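Local atomic coordinates of cystalysin (Treponema denticola, PDB entry 1C7N), a protein that is a pyridoxal-5'-phosphate-binding protein with the fold of the class I and II aminotransferase family. Residues 352-357 / 368-373. Numbering follows the deposited sequence.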
loop_
_atom_site.group_PDB
_atom_site.type_symbol
_atom_site.label_atom_id
_atom_site.label_comp_id
_atom_site.label_asym_id
_atom_site.label_seq_id
_atom_site.Cartn_x
_atom_site.Cartn_y
_atom_site.Cartn_z
ATOM N N ILE A 352 -6.548 31.830 -2.857
ATOM C CA ILE A 352 -5.198 31.302 -2.807
ATOM C C ILE A 352 -5.299 30.227 -1.728
ATOM O O ILE A 352 -5.699 30.497 -0.590
ATOM C CB ILE A 352 -4.178 32.417 -2.450
ATOM C CG1 ILE A 352 -2.755 31.914 -2.701
ATOM C CG2 ILE A 352 -4.355 32.866 -1.003
ATOM C CD1 ILE A 352 -1.723 33.028 -2.771
ATOM N N PHE A 353 -4.984 28.994 -2.100
ATOM C CA PHE A 353 -5.101 27.890 -1.164
ATOM C C PHE A 353 -3.783 27.396 -0.607
ATOM O O PHE A 353 -3.090 26.593 -1.223
ATOM C CB PHE A 353 -5.869 26.746 -1.827
ATOM C CG PHE A 353 -7.243 27.142 -2.268
ATOM C CD1 PHE A 353 -7.422 27.926 -3.402
ATOM C CD2 PHE A 353 -8.357 26.788 -1.514
ATOM C CE1 PHE A 353 -8.693 28.358 -3.778
ATOM C CE2 PHE A 353 -9.624 27.211 -1.877
ATOM C CZ PHE A 353 -9.798 27.997 -3.009
ATOM N N PHE A 354 -3.443 27.909 0.568
ATOM C CA PHE A 354 -2.214 27.538 1.252
ATOM C C PHE A 354 -2.547 26.389 2.180
ATOM O O PHE A 354 -3.671 25.887 2.208
ATOM C CB PHE A 354 -1.707 28.682 2.144
ATOM C CG PHE A 354 -1.322 29.941 1.408
ATOM C CD1 PHE A 354 -0.418 29.908 0.354
ATOM C CD2 PHE A 354 -1.794 31.180 1.849
ATOM C CE1 PHE A 354 0.022 31.088 -0.250
ATOM C CE2 PHE A 354 -1.359 32.367 1.254
ATOM C CZ PHE A 354 -0.450 32.322 0.204
ATOM N N ASP A 355 -1.546 25.954 2.926
ATOM C CA ASP A 355 -1.779 24.959 3.944
ATOM C C ASP A 355 -1.708 25.914 5.130
ATOM O O ASP A 355 -0.628 26.369 5.510
ATOM C CB ASP A 355 -0.669 23.915 3.965
ATOM C CG ASP A 355 -1.177 22.538 3.566
ATOM O OD1 ASP A 355 -2.026 22.471 2.650
ATOM O OD2 ASP A 355 -0.737 21.528 4.158
ATOM N N GLU A 356 -2.873 26.271 5.666
ATOM C CA GLU A 356 -2.949 27.221 6.771
ATOM C C GLU A 356 -1.986 26.855 7.886
ATOM O O GLU A 356 -1.954 25.718 8.351
ATOM C CB GLU A 356 -4.386 27.321 7.293
ATOM C CG GLU A 356 -5.397 27.729 6.217
ATOM C CD GLU A 356 -5.211 29.156 5.715
ATOM O OE1 GLU A 356 -5.449 29.400 4.516
ATOM O OE2 GLU A 356 -4.842 30.040 6.512
ATOM N N GLY A 357 -1.200 27.843 8.308
ATOM C CA GLY A 357 -0.204 27.627 9.340
ATOM C C GLY A 357 -0.648 26.921 10.601
ATOM O O GLY A 357 0.082 26.076 11.123
ATOM N N GLU A 368 1.433 30.953 6.971
ATOM C CA GLU A 368 0.854 30.276 5.820
ATOM C C GLU A 368 1.961 29.502 5.118
ATOM O O GLU A 368 3.055 30.027 4.912
ATOM C CB GLU A 368 0.261 31.286 4.832
ATOM C CG GLU A 368 -0.929 32.071 5.353
ATOM C CD GLU A 368 -2.180 31.227 5.516
ATOM O OE1 GLU A 368 -3.209 31.793 5.942
ATOM O OE2 GLU A 368 -2.140 30.009 5.220
ATOM N N ARG A 369 1.685 28.255 4.749
ATOM C CA ARG A 369 2.678 27.443 4.051
ATOM C C ARG A 369 2.300 27.400 2.577
ATOM O O ARG A 369 1.211 26.945 2.228
ATOM C CB ARG A 369 2.703 26.016 4.610
ATOM C CG ARG A 369 3.906 25.190 4.151
ATOM C CD ARG A 369 3.729 23.709 4.457
ATOM N NE ARG A 369 2.869 23.057 3.476
ATOM C CZ ARG A 369 2.632 21.746 3.435
ATOM N NH1 ARG A 369 3.188 20.929 4.327
ATOM N NH2 ARG A 369 1.845 21.251 2.491
ATOM N N ILE A 370 3.199 27.869 1.714
ATOM C CA ILE A 370 2.938 27.886 0.280
ATOM C C ILE A 370 3.741 26.811 -0.448
ATOM O O ILE A 370 4.937 26.644 -0.200
ATOM C CB ILE A 370 3.265 29.282 -0.323
ATOM C CG1 ILE A 370 2.737 29.361 -1.759
ATOM C CG2 ILE A 370 4.770 29.545 -0.277
ATOM C CD1 ILE A 370 3.044 30.665 -2.457
ATOM N N ASN A 371 3.076 26.066 -1.329
ATOM C CA ASN A 371 3.736 25.012 -2.102
ATOM C C ASN A 371 4.400 25.661 -3.327
ATOM O O ASN A 371 3.719 26.068 -4.270
ATOM C CB ASN A 371 2.699 23.975 -2.557
ATOM C CG ASN A 371 3.315 22.844 -3.344
ATOM O OD1 ASN A 371 4.337 23.023 -4.003
ATOM N ND2 ASN A 371 2.689 21.671 -3.291
ATOM N N LEU A 372 5.729 25.757 -3.302
ATOM C CA LEU A 372 6.490 26.379 -4.389
ATOM C C LEU A 372 6.681 25.508 -5.626
ATOM O O LEU A 372 7.207 25.980 -6.635
ATOM C CB LEU A 372 7.871 26.810 -3.885
ATOM C CG LEU A 372 7.911 27.814 -2.725
ATOM C CD1 LEU A 372 9.359 28.102 -2.381
ATOM C CD2 LEU A 372 7.183 29.096 -3.101
ATOM N N ALA A 373 6.265 24.247 -5.555
ATOM C CA ALA A 373 6.433 23.335 -6.688
ATOM C C ALA A 373 5.397 23.538 -7.791
ATOM O O ALA A 373 4.540 22.683 -8.025
ATOM C CB ALA A 373 6.399 21.897 -6.205
#
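Asp355 and Arg369 face each other across two adjacent antiparallel strands, joined through both backbone and side chains. Asp355 N donates to Arg369 O at 3.0 Å, almost straight (172°), and Arg369 N returns a bond to Asp355 O at 3.1 Å, completing a hydrogen-bonded pair. Their side chains run alongside each other on one sheet face, with carboxylate and guanidinium planes only 6° apart. Asp355 OD2 sits above one face of the guanidinium, toward its rim, 3.1 Å from Arg369 NH2; no N-H points at it, so the salt bridge rests on charge alone.

The two strands form a beta hairpin and, with strand 327-331 on the far side of strand 367-371, a three-stranded antiparallel sheet, consistent with the small domain of aminotransferase-fold proteins. On its other face Glu356 and Glu368 make the non-hydrogen-bonded pair. Both chains bend at chi2, near -70° in each, bringing the carboxylates together nearly perpendicular, with Glu356 OE2 2.5 Å from Glu368 OE1; at this separation one of the two acids probably carries a proton.

Next to this acid pair, the Phe354 ring packs its CD2 against Glu368 CB at 3.6 Å, while Ile370 CG1 meets the ring edge at CE1, also 3.6 Å away. Ile352 CG1 lies over the rim of one face of the ring.

Farther out, Glu343 and Met342 of helix 339-350 touch Glu356 and Glu368, respectively. Arg369 NH2 bonds Ser37 O and NH1 bonds Asn175 OD1, from a residue of the pyridoxal-5'-phosphate pocket; the Arg369 side chain lies about 5 Å from the bound pyridoxal-5'-phosphate.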